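Local coordinates for uncharacterized protein (Bacteroides ovatus, PDB 4E6F), which is of unknown function but carries a DUF4468 domain with a TATA-binding-protein-like fold, at residues Y13-V18 with K139-L144; F27-Q32 with D161-V166; N58-I63 with V76-I81; N96-V101 with E111-R116. All blocks are in the same frame, centred on the assembly; numbering follows the deposited sequence.

Contact 1: residues Y13-V18 with K139-L144; sequences YLVGAV and KAKTKL
L14 and L144 both hold CG beside the backbone N and anti to the carbonyl carbon (chi1 -52° and -70°), and these torsions bring their methyl groups to the opposite loop. CD1 of L14 rests on the backbone of the other loop, 3.5 Å from the carbonyl O of T142. Its CB lies 3.8 Å from the carbonyl O of K141, and CD2 approaches K143 N at 4.0 Å. L144 returns the contact from the other loop: its CD2 sits 4.0 Å from CB of Y13 and 3.9 Å from the Y13 carbonyl O. V15 and K141 cross at about a right angle, with CG2 of V15 3.9 Å from CB of K141. The amine of K141 is not spent here; it forms a salt bridge with D133. With an alanine at L14, the carbonyl of T142 would probably lose the methyls packed against it, and a gap would open between the loops. The hydroxyl of Y13 bonds to D157 and its carbonyl O to R152, both on helix 149-169. Behind L14, the chain turns back through a type II beta turn from L14 to A17, closed by A17 N to L14 O at 3.1 Å; G16 takes the positive phi. The whole is a surface contact between two irregular loops, one leading into strand 20-21 and the other into helix 149-169.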
# COMPACT_ATOMS: atom_id res chain seq x y z
N TYR A 13 9.49 1.00 -11.03
CA TYR A 13 9.54 -0.26 -10.26
C TYR A 13 10.93 -0.81 -9.94
O TYR A 13 11.05 -1.92 -9.40
CB TYR A 13 8.74 -1.30 -11.06
CG TYR A 13 7.37 -0.79 -11.45
CD1 TYR A 13 6.39 -0.53 -10.49
CD2 TYR A 13 7.05 -0.54 -12.79
CE1 TYR A 13 5.13 -0.05 -10.85
CE2 TYR A 13 5.80 -0.06 -13.16
CZ TYR A 13 4.85 0.23 -12.18
OH TYR A 13 3.61 0.69 -12.57
N LEU A 14 11.98 -0.05 -10.22
CA LEU A 14 13.33 -0.57 -10.04
C LEU A 14 13.88 -0.22 -8.63
O LEU A 14 13.16 -0.38 -7.65
CB LEU A 14 14.23 -0.13 -11.22
CG LEU A 14 13.64 -0.47 -12.60
CD1 LEU A 14 14.54 0.02 -13.73
CD2 LEU A 14 13.38 -1.98 -12.76
N VAL A 15 15.16 0.18 -8.52
CA VAL A 15 15.86 0.50 -7.27
C VAL A 15 14.96 1.37 -6.32
O VAL A 15 14.44 2.39 -6.76
CB VAL A 15 17.19 1.24 -7.62
CG1 VAL A 15 17.90 1.75 -6.37
CG2 VAL A 15 18.12 0.34 -8.43
N GLY A 16 14.75 0.90 -5.09
CA GLY A 16 13.98 1.62 -4.07
C GLY A 16 12.46 1.55 -4.13
O GLY A 16 11.79 2.09 -3.24
N ALA A 17 11.88 0.89 -5.16
CA ALA A 17 10.42 0.84 -5.29
C ALA A 17 9.75 -0.00 -4.20
O ALA A 17 8.57 0.21 -3.92
CB ALA A 17 10.05 0.29 -6.65
N VAL A 18 10.47 -0.99 -3.62
CA VAL A 18 9.91 -1.89 -2.61
C VAL A 18 10.79 -1.77 -1.35
O VAL A 18 11.78 -2.50 -1.21
CB VAL A 18 9.80 -3.36 -3.12
CG1 VAL A 18 9.27 -4.29 -2.01
CG2 VAL A 18 8.91 -3.44 -4.36
N LYS A 139 19.92 -9.15 -11.44
CA LYS A 139 21.18 -8.88 -10.72
C LYS A 139 21.60 -7.39 -10.80
O LYS A 139 21.94 -6.82 -9.76
CB LYS A 139 22.31 -9.77 -11.27
N ALA A 140 21.49 -6.78 -12.00
CA ALA A 140 21.87 -5.37 -12.26
C ALA A 140 20.81 -4.36 -11.81
O ALA A 140 21.08 -3.16 -11.83
CB ALA A 140 22.15 -5.18 -13.74
N LYS A 141 19.59 -4.83 -11.44
CA LYS A 141 18.45 -4.02 -11.00
C LYS A 141 17.97 -3.06 -12.14
O LYS A 141 17.47 -1.95 -11.87
CB LYS A 141 18.76 -3.26 -9.69
CG LYS A 141 19.15 -4.21 -8.54
CD LYS A 141 19.14 -3.55 -7.16
CE LYS A 141 19.54 -4.55 -6.09
NZ LYS A 141 19.09 -4.15 -4.72
N THR A 142 18.03 -3.55 -13.40
CA THR A 142 17.62 -2.80 -14.60
C THR A 142 16.27 -3.26 -15.13
O THR A 142 15.63 -2.54 -15.91
CB THR A 142 18.68 -2.91 -15.69
OG1 THR A 142 18.95 -4.29 -15.95
CG2 THR A 142 19.97 -2.15 -15.33
N LYS A 143 15.85 -4.48 -14.75
CA LYS A 143 14.59 -5.01 -15.21
C LYS A 143 13.92 -5.77 -14.11
O LYS A 143 14.59 -6.33 -13.25
CB LYS A 143 14.79 -5.98 -16.40
CG LYS A 143 15.20 -5.35 -17.73
CD LYS A 143 15.37 -6.44 -18.81
CE LYS A 143 15.79 -5.86 -20.16
NZ LYS A 143 16.22 -6.93 -21.12
N LEU A 144 12.61 -5.84 -14.20
CA LEU A 144 11.81 -6.71 -13.36
C LEU A 144 12.00 -8.16 -13.81
O LEU A 144 11.99 -8.42 -15.02
CB LEU A 144 10.34 -6.32 -13.51
CG LEU A 144 9.94 -4.99 -12.90
CD1 LEU A 144 8.53 -4.62 -13.31
CD2 LEU A 144 9.99 -5.08 -11.36

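Contact 2: residues F27-Q32 with D161-V166; sequences FSKEFQ and DMFMDV
F163 of the helix lays its ring under K29 of the strand. CB of K29 stands over one face, 3.6 Å from the ring centroid and 15° off the normal, a CH-pi contact. The edge of the same ring meets the backbone of F27, with F163 CZ 3.7 Å from F27 C. F27 adds its CB, 4.0 Å from F163 CZ. The second CH-pi contact runs the other way: V166 puts CG1 over one face of the F31 ring, 3.6 Å from the centroid. The edge of the F31 ring is turned to the helix backbone, with CZ 3.5 Å from the carbonyl O of F163. Replacing F163 by a serine is likely to leave CB of K29 without the ring face it rests on and a gap between strand and helix.

Torsions set these positions. K29 has CG trans to its backbone N (chi1 -171°), then bends at chi2 and chi3, which folds the chain back so that CE comes within 4.0 Å of F163 CB. In the next shell, V110 of strand 107-119 touches both F31 and F163. M45 and W48 of helix 38-54 pack on V166. The F27 ring packs on T155, V156 and A159 of helix 149-169, and backbone bonds tie segment 27-32 to strand 107-119.

The strand and helix segments run 20° apart, with axes 9.3 Å from each other at closest approach. This is helix-on-sheet packing, in which helix 149-169 covers one face of the antiparallel sheet of the TBP-like fold.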
# COMPACT_ATOMS: atom_id res chain seq x y z
N PHE A 27 5.87 -0.14 2.61
CA PHE A 27 5.78 1.05 1.75
C PHE A 27 5.46 2.22 2.65
O PHE A 27 4.69 2.05 3.60
CB PHE A 27 4.69 0.88 0.68
CG PHE A 27 4.96 -0.21 -0.33
CD1 PHE A 27 4.53 -1.51 -0.10
CD2 PHE A 27 5.65 0.07 -1.51
CE1 PHE A 27 4.76 -2.52 -1.04
CE2 PHE A 27 5.90 -0.96 -2.45
CZ PHE A 27 5.45 -2.24 -2.21
N SER A 28 6.04 3.38 2.41
CA SER A 28 5.74 4.50 3.30
C SER A 28 5.76 5.83 2.56
O SER A 28 6.43 5.99 1.53
CB SER A 28 6.71 4.56 4.46
OG SER A 28 8.03 4.80 4.01
N LYS A 29 5.03 6.78 3.12
CA LYS A 29 5.02 8.14 2.61
C LYS A 29 4.79 9.07 3.75
O LYS A 29 3.91 8.83 4.60
CB LYS A 29 3.95 8.34 1.52
CG LYS A 29 4.03 9.71 0.77
CD LYS A 29 5.06 9.71 -0.32
CE LYS A 29 4.57 9.05 -1.58
NZ LYS A 29 5.65 8.89 -2.58
N GLU A 30 5.57 10.14 3.76
CA GLU A 30 5.41 11.20 4.74
C GLU A 30 4.64 12.33 4.11
O GLU A 30 4.81 12.62 2.90
CB GLU A 30 6.76 11.73 5.25
CG GLU A 30 7.53 10.78 6.15
CD GLU A 30 8.91 11.26 6.56
OE1 GLU A 30 9.48 12.14 5.87
OE2 GLU A 30 9.44 10.73 7.57
N PHE A 31 3.81 12.98 4.91
CA PHE A 31 3.03 14.13 4.44
C PHE A 31 3.31 15.30 5.34
O PHE A 31 3.31 15.14 6.58
CB PHE A 31 1.51 13.80 4.45
CG PHE A 31 1.16 12.66 3.53
CD1 PHE A 31 1.32 11.34 3.95
CD2 PHE A 31 0.74 12.90 2.23
CE1 PHE A 31 1.07 10.28 3.07
CE2 PHE A 31 0.46 11.84 1.36
CZ PHE A 31 0.66 10.55 1.77
N GLN A 32 3.58 16.47 4.73
CA GLN A 32 3.78 17.70 5.47
C GLN A 32 2.53 18.52 5.39
O GLN A 32 2.17 18.96 4.29
CB GLN A 32 4.96 18.50 4.87
CG GLN A 32 6.31 17.81 4.94
CD GLN A 32 6.89 17.93 6.34
OE1 GLN A 32 7.02 19.02 6.92
NE2 GLN A 32 7.26 16.80 6.90
N ASP A 161 -1.31 4.35 -5.20
CA ASP A 161 -2.72 4.76 -5.20
C ASP A 161 -3.16 5.17 -3.79
O ASP A 161 -3.88 6.17 -3.63
CB ASP A 161 -3.61 3.63 -5.73
CG ASP A 161 -5.03 4.08 -5.99
OD1 ASP A 161 -5.20 5.12 -6.69
OD2 ASP A 161 -5.95 3.48 -5.42
N MSE A 162 -2.72 4.42 -2.80
CA MSE A 162 -3.06 4.71 -1.41
C MSE A 162 -2.49 6.04 -0.97
O MSE A 162 -3.18 6.82 -0.30
CB MSE A 162 -2.55 3.61 -0.49
CG MSE A 162 -2.97 3.85 0.95
SE MSE A 162 -2.65 2.31 2.04
CE MSE A 162 -4.01 1.15 1.33
N PHE A 163 -1.22 6.30 -1.33
CA PHE A 163 -0.57 7.54 -0.92
C PHE A 163 -1.21 8.74 -1.62
O PHE A 163 -1.31 9.81 -1.01
CB PHE A 163 0.94 7.46 -1.15
CG PHE A 163 1.58 6.36 -0.33
CD1 PHE A 163 1.15 6.09 0.98
CD2 PHE A 163 2.63 5.61 -0.84
CE1 PHE A 163 1.74 5.07 1.74
CE2 PHE A 163 3.21 4.58 -0.08
CZ PHE A 163 2.76 4.32 1.20
N MSE A 164 -1.67 8.57 -2.87
CA MSE A 164 -2.42 9.62 -3.55
C MSE A 164 -3.76 9.87 -2.82
O MSE A 164 -4.15 11.03 -2.61
CB MSE A 164 -2.66 9.25 -5.03
CG MSE A 164 -3.56 10.26 -5.78
SE MSE A 164 -2.88 12.11 -5.85
CE MSE A 164 -1.24 11.78 -6.86
N ASP A 165 -4.44 8.78 -2.39
CA ASP A 165 -5.70 8.88 -1.68
C ASP A 165 -5.54 9.71 -0.41
O ASP A 165 -6.39 10.55 -0.10
CB ASP A 165 -6.22 7.49 -1.33
CG ASP A 165 -7.71 7.38 -1.47
OD1 ASP A 165 -8.22 7.67 -2.58
OD2 ASP A 165 -8.36 7.07 -0.46
N VAL A 166 -4.42 9.48 0.31
CA VAL A 166 -4.12 10.23 1.53
C VAL A 166 -3.88 11.71 1.19
O VAL A 166 -4.39 12.60 1.89
CB VAL A 166 -2.92 9.63 2.29
CG1 VAL A 166 -2.46 10.56 3.42
CG2 VAL A 166 -3.22 8.22 2.80

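Contact 3: residues N58-I63 with V76-I81; sequences NIDSRI and VGEEWI
R62 and V76 form an antiparallel hydrogen-bonded pair, joined by R62 N to V76 O and V76 N to R62 O, both 2.9 Å. A CA-H...O contact from S61 to V76 O lies beside them.

Beyond this pair, side chains take over the bonding. The hydroxyl of S61 accepts from E78 N at 3.0 Å and donates to OD1 of N58 at 2.7 Å. ND2 of N58 donates to the carbonyl O of E78 at 2.8 Å. E78 O lies in the plane of the N58 amide, but ND2 stands 44° out of the E78 carbonyl plane. N58 can make this bond with CG between its backbone N and carbonyl carbon (chi1 61°). Both ends of its amide are therefore fixed, which should hold it from turning over. Within 58-63, NE and NH2 of R62 make weak bonds to I59 O.

Two like charges meet across the contact, D60 and E78. They lie side by side, pointing the same way, with OD2 of D60 3.8 Å from OE1 of E78. Two like charges this close would probably repel. One water donates to OD2 of D60 and OE2 of E78, which is likely to ease the strain; a second donates to OE1 of E78.

The type I turn from N58 to S61 leads into the hairpin of strands 62-67 and 72-85. N56 also bonds to OG of S61. On its other side, strand 72-85 pairs with strand 90-104, while I63 packs on helix 38-54.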
# COMPACT_ATOMS: atom_id res chain seq x y z
N ASN A 58 -15.80 -5.71 2.89
CA ASN A 58 -15.63 -7.05 3.47
C ASN A 58 -15.35 -6.93 4.97
O ASN A 58 -14.88 -5.88 5.45
CB ASN A 58 -14.58 -7.93 2.78
CG ASN A 58 -13.18 -7.36 2.79
OD1 ASN A 58 -12.59 -7.08 3.85
ND2 ASN A 58 -12.61 -7.23 1.61
N ILE A 59 -15.60 -8.02 5.70
CA ILE A 59 -15.41 -8.06 7.15
C ILE A 59 -13.92 -8.05 7.57
O ILE A 59 -13.63 -7.71 8.71
CB ILE A 59 -16.19 -9.26 7.76
CG1 ILE A 59 -15.65 -10.62 7.25
CG2 ILE A 59 -17.70 -9.09 7.48
CD1 ILE A 59 -16.21 -11.88 8.03
N ASP A 60 -12.99 -8.35 6.64
CA ASP A 60 -11.55 -8.36 6.95
C ASP A 60 -10.89 -6.99 6.69
O ASP A 60 -9.66 -6.88 6.68
CB ASP A 60 -10.85 -9.47 6.15
CG ASP A 60 -11.21 -10.85 6.69
OD1 ASP A 60 -10.69 -11.23 7.75
OD2 ASP A 60 -12.08 -11.50 6.09
N SER A 61 -11.73 -5.94 6.54
CA SER A 61 -11.26 -4.58 6.32
C SER A 61 -11.87 -3.65 7.35
O SER A 61 -13.09 -3.42 7.35
CB SER A 61 -11.60 -4.13 4.91
OG SER A 61 -10.92 -4.97 3.98
N ARG A 62 -11.04 -3.14 8.28
CA ARG A 62 -11.54 -2.28 9.35
C ARG A 62 -10.39 -1.66 10.13
O ARG A 62 -9.26 -2.20 10.14
CB ARG A 62 -12.40 -3.14 10.33
CG ARG A 62 -11.63 -4.36 10.87
CD ARG A 62 -12.45 -5.20 11.83
NE ARG A 62 -13.56 -5.81 11.10
CZ ARG A 62 -14.66 -6.25 11.68
NH1 ARG A 62 -14.79 -6.21 13.00
NH2 ARG A 62 -15.64 -6.76 10.94
N ILE A 63 -10.69 -0.55 10.84
CA ILE A 63 -9.71 0.02 11.76
C ILE A 63 -9.67 -0.91 12.97
O ILE A 63 -10.74 -1.27 13.48
CB ILE A 63 -10.10 1.45 12.18
CG1 ILE A 63 -10.13 2.37 10.95
CG2 ILE A 63 -9.10 1.98 13.25
CD1 ILE A 63 -10.49 3.82 11.27
N VAL A 76 -6.66 -3.01 9.16
CA VAL A 76 -6.33 -4.14 8.31
C VAL A 76 -7.25 -4.11 7.10
O VAL A 76 -8.38 -3.63 7.20
CB VAL A 76 -6.37 -5.50 9.04
CG1 VAL A 76 -5.32 -5.50 10.16
CG2 VAL A 76 -7.78 -5.82 9.57
N GLY A 77 -6.75 -4.58 5.98
CA GLY A 77 -7.53 -4.59 4.76
C GLY A 77 -7.34 -5.85 3.95
O GLY A 77 -6.32 -6.55 4.06
N GLU A 78 -8.33 -6.11 3.11
CA GLU A 78 -8.31 -7.26 2.22
C GLU A 78 -8.96 -6.83 0.92
O GLU A 78 -10.06 -6.28 0.92
CB GLU A 78 -9.05 -8.44 2.84
CG GLU A 78 -9.05 -9.67 1.94
CD GLU A 78 -9.81 -10.82 2.57
OE1 GLU A 78 -9.29 -11.41 3.55
OE2 GLU A 78 -10.93 -11.12 2.10
N GLU A 79 -8.25 -7.04 -0.19
CA GLU A 79 -8.77 -6.64 -1.51
C GLU A 79 -8.32 -7.58 -2.58
O GLU A 79 -7.36 -8.33 -2.38
CB GLU A 79 -8.21 -5.26 -1.91
CG GLU A 79 -8.70 -4.07 -1.10
CD GLU A 79 -8.07 -2.77 -1.58
OE1 GLU A 79 -8.19 -2.45 -2.78
OE2 GLU A 79 -7.48 -2.07 -0.73
N TRP A 80 -8.95 -7.46 -3.77
CA TRP A 80 -8.44 -8.11 -4.96
C TRP A 80 -7.52 -7.15 -5.68
O TRP A 80 -7.86 -5.96 -5.82
CB TRP A 80 -9.58 -8.50 -5.92
CG TRP A 80 -10.48 -9.57 -5.39
CD1 TRP A 80 -11.78 -9.43 -5.01
CD2 TRP A 80 -10.15 -10.96 -5.21
NE1 TRP A 80 -12.29 -10.65 -4.61
CE2 TRP A 80 -11.30 -11.59 -4.69
CE3 TRP A 80 -8.99 -11.73 -5.42
CZ2 TRP A 80 -11.34 -12.97 -4.39
CZ3 TRP A 80 -9.02 -13.08 -5.10
CH2 TRP A 80 -10.18 -13.69 -4.60
N ILE A 81 -6.39 -7.67 -6.18
CA ILE A 81 -5.48 -6.94 -7.07
C ILE A 81 -5.59 -7.65 -8.42
O ILE A 81 -5.29 -8.84 -8.50
CB ILE A 81 -4.03 -6.86 -6.56
CG1 ILE A 81 -3.92 -5.89 -5.35
CG2 ILE A 81 -3.10 -6.39 -7.70
CD1 ILE A 81 -2.53 -5.91 -4.73
O HOH W 1 -13.01 -10.85 3.85
O HOH W 2 -9.77 -13.70 4.73

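Contact 4: residues N96-V101 with E111-R116; sequences NYQITV and ELEKIR. With EDO (1,2-ethanediol), chain E.
The guanidinium of R116 and the amide of N96 are stacked, their planes 8° apart. CB of N96 lies over the centre of the guanidinium face, 3.6 Å above its plane. In one of the two conformers of L112, its CD1 meets the Y97 ring obliquely; F158 of helix 149-169 packs on the same ring. The hydroxyl of Y97 points elsewhere, to E79 and N56.

On the face that carries Q98, T100 and E113, the polar groups form a chain. NZ of K114 donates to OE1 of Q98 at 3.0 Å, tilted 34° from the carbonyl plane. NE2 of Q98 donates to OG1 of T100 at 3.0 Å. That hydroxyl in turn donates a hydrogen bond to OE2 of E113 at 2.7 Å, meeting the anti lone pair of the carboxylate. Q98 extends from a CG trans to its backbone N (chi1 178°), which carries the amide out between lysine and threonine.

The backbones pair antiparallel, N96 with R116, Q98 with E113 and T100 with E111. Between the first two the register slips by one, a beta bulge with K114 in a left-handed conformation. An ethanediol, probably from the crystallisation liquor, sits here and donates to Y97 O and K114 O.

On the opposite face I99 and L112 turn to helix 149-169. The sheet is thus two-sided, apolar under the helices and polar on the other face. There the bond directions run from the lysine to the glutamate, so the opposite charges probably steady the amide and hydroxyl between them.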
# COMPACT_ATOMS: atom_id res chain seq x y z
N ASN A 96 -3.80 -9.14 1.60
CA ASN A 96 -4.12 -8.73 2.97
C ASN A 96 -3.00 -7.84 3.41
O ASN A 96 -1.84 -8.09 3.07
CB ASN A 96 -4.29 -9.91 3.92
CG ASN A 96 -5.60 -10.62 3.72
OD1 ASN A 96 -6.64 -10.31 4.35
ND2 ASN A 96 -5.59 -11.58 2.81
N TYR A 97 -3.33 -6.78 4.15
CA TYR A 97 -2.29 -5.83 4.54
C TYR A 97 -2.68 -5.09 5.81
O TYR A 97 -3.84 -5.16 6.23
CB TYR A 97 -2.07 -4.80 3.39
CG TYR A 97 -3.35 -4.11 2.93
CD1 TYR A 97 -3.86 -3.00 3.62
CD2 TYR A 97 -4.10 -4.62 1.87
CE1 TYR A 97 -5.05 -2.40 3.23
CE2 TYR A 97 -5.29 -4.01 1.45
CZ TYR A 97 -5.76 -2.89 2.14
OH TYR A 97 -6.93 -2.29 1.76
N GLN A 98 -1.74 -4.32 6.37
CA GLN A 98 -2.03 -3.43 7.48
C GLN A 98 -1.65 -2.02 7.06
O GLN A 98 -0.63 -1.83 6.39
CB GLN A 98 -1.24 -3.85 8.72
CG GLN A 98 -1.47 -2.91 9.92
CD GLN A 98 -0.88 -3.46 11.21
OE1 GLN A 98 -1.01 -4.65 11.51
NE2 GLN A 98 -0.26 -2.56 11.99
N ILE A 99 -2.51 -1.04 7.39
CA ILE A 99 -2.22 0.38 7.18
C ILE A 99 -1.88 0.93 8.55
O ILE A 99 -2.71 0.79 9.46
CB ILE A 99 -3.39 1.19 6.57
CG1 ILE A 99 -3.99 0.48 5.36
CG2 ILE A 99 -2.92 2.63 6.23
CD1 ILE A 99 -5.32 1.18 4.84
N THR A 100 -0.73 1.57 8.71
CA THR A 100 -0.31 2.15 9.99
C THR A 100 -0.07 3.62 9.77
O THR A 100 0.75 3.99 8.92
CB THR A 100 0.93 1.44 10.51
OG1 THR A 100 0.58 0.05 10.69
CG2 THR A 100 1.45 2.05 11.83
N VAL A 101 -0.75 4.47 10.55
CA VAL A 101 -0.65 5.93 10.41
C VAL A 101 -0.16 6.51 11.71
O VAL A 101 -0.69 6.17 12.77
CB VAL A 101 -2.01 6.55 10.00
CG1 VAL A 101 -1.95 8.08 9.98
CG2 VAL A 101 -2.44 6.02 8.64
N GLU A 111 2.15 4.08 6.54
CA GLU A 111 2.86 2.87 6.19
C GLU A 111 1.92 1.77 5.76
O GLU A 111 0.85 1.59 6.36
CB GLU A 111 3.69 2.36 7.38
CG GLU A 111 4.80 3.32 7.76
CD GLU A 111 5.50 2.99 9.07
OE1 GLU A 111 4.85 3.05 10.14
OE2 GLU A 111 6.70 2.65 9.02
N LEU A 112 2.33 1.02 4.71
CA LEU A 112 1.59 -0.14 4.23
C LEU A 112 2.50 -1.34 4.47
O LEU A 112 3.60 -1.41 3.90
CB LEU A 112 1.20 0.02 2.74
CG LEU A 112 0.48 -1.15 2.13
CD1 LEU A 112 -0.95 -1.26 2.67
CD2 LEU A 112 0.44 -1.04 0.61
N GLU A 113 2.08 -2.22 5.35
CA GLU A 113 2.93 -3.33 5.77
C GLU A 113 2.18 -4.64 5.97
O GLU A 113 0.97 -4.70 5.75
CB GLU A 113 3.64 -2.94 7.07
CG GLU A 113 2.70 -2.54 8.21
CD GLU A 113 3.39 -2.20 9.51
OE1 GLU A 113 4.54 -2.64 9.72
OE2 GLU A 113 2.79 -1.46 10.33
N LYS A 114 2.92 -5.70 6.36
CA LYS A 114 2.37 -7.03 6.60
C LYS A 114 1.57 -7.50 5.36
O LYS A 114 0.45 -7.99 5.48
CB LYS A 114 1.52 -7.05 7.88
CG LYS A 114 2.34 -6.67 9.11
CD LYS A 114 1.45 -6.71 10.34
CE LYS A 114 2.16 -6.23 11.56
NZ LYS A 114 1.24 -6.30 12.73
N ILE A 115 2.17 -7.31 4.19
CA ILE A 115 1.52 -7.64 2.92
C ILE A 115 1.69 -9.10 2.59
O ILE A 115 2.82 -9.61 2.54
CB ILE A 115 2.10 -6.76 1.80
CG1 ILE A 115 1.89 -5.25 2.13
CG2 ILE A 115 1.49 -7.16 0.41
CD1 ILE A 115 2.69 -4.30 1.29
N ARG A 116 0.56 -9.78 2.35
CA ARG A 116 0.58 -11.18 1.97
C ARG A 116 -0.48 -11.42 0.93
O ARG A 116 -1.56 -10.82 0.96
CB ARG A 116 0.41 -12.11 3.19
CG ARG A 116 -0.88 -11.92 3.93
CD ARG A 116 -0.96 -12.82 5.16
NE ARG A 116 -2.15 -12.49 5.95
CZ ARG A 116 -3.36 -12.96 5.71
NH1 ARG A 116 -3.56 -13.83 4.72
NH2 ARG A 116 -4.39 -12.57 6.45
C1 EDO E . -2.56 -8.82 7.37
O1 EDO E . -1.94 -7.55 7.43
C2 EDO E . -4.06 -8.69 7.73
O2 EDO E . -4.74 -7.83 6.81

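Contacts 2, 3 and 4 share one antiparallel sheet. Contact 4 is central, its centre about 11 Å from that of contact 3 and about 13 Å from that of contact 2. It joins contact 2 through F27 O and L112 N, 2.8 Å apart and probably hydrogen-bonded. It joins contact 3 through G77 N and Y97 O, 3.0 Å apart and probably hydrogen-bonded as well. Contact 1 lies at the surface, its centre about 29 Å from that of contact 3, across the chain's centre. It meets contact 2 where A17 O packs 3.3 Å from F27 CE2. No active site is known.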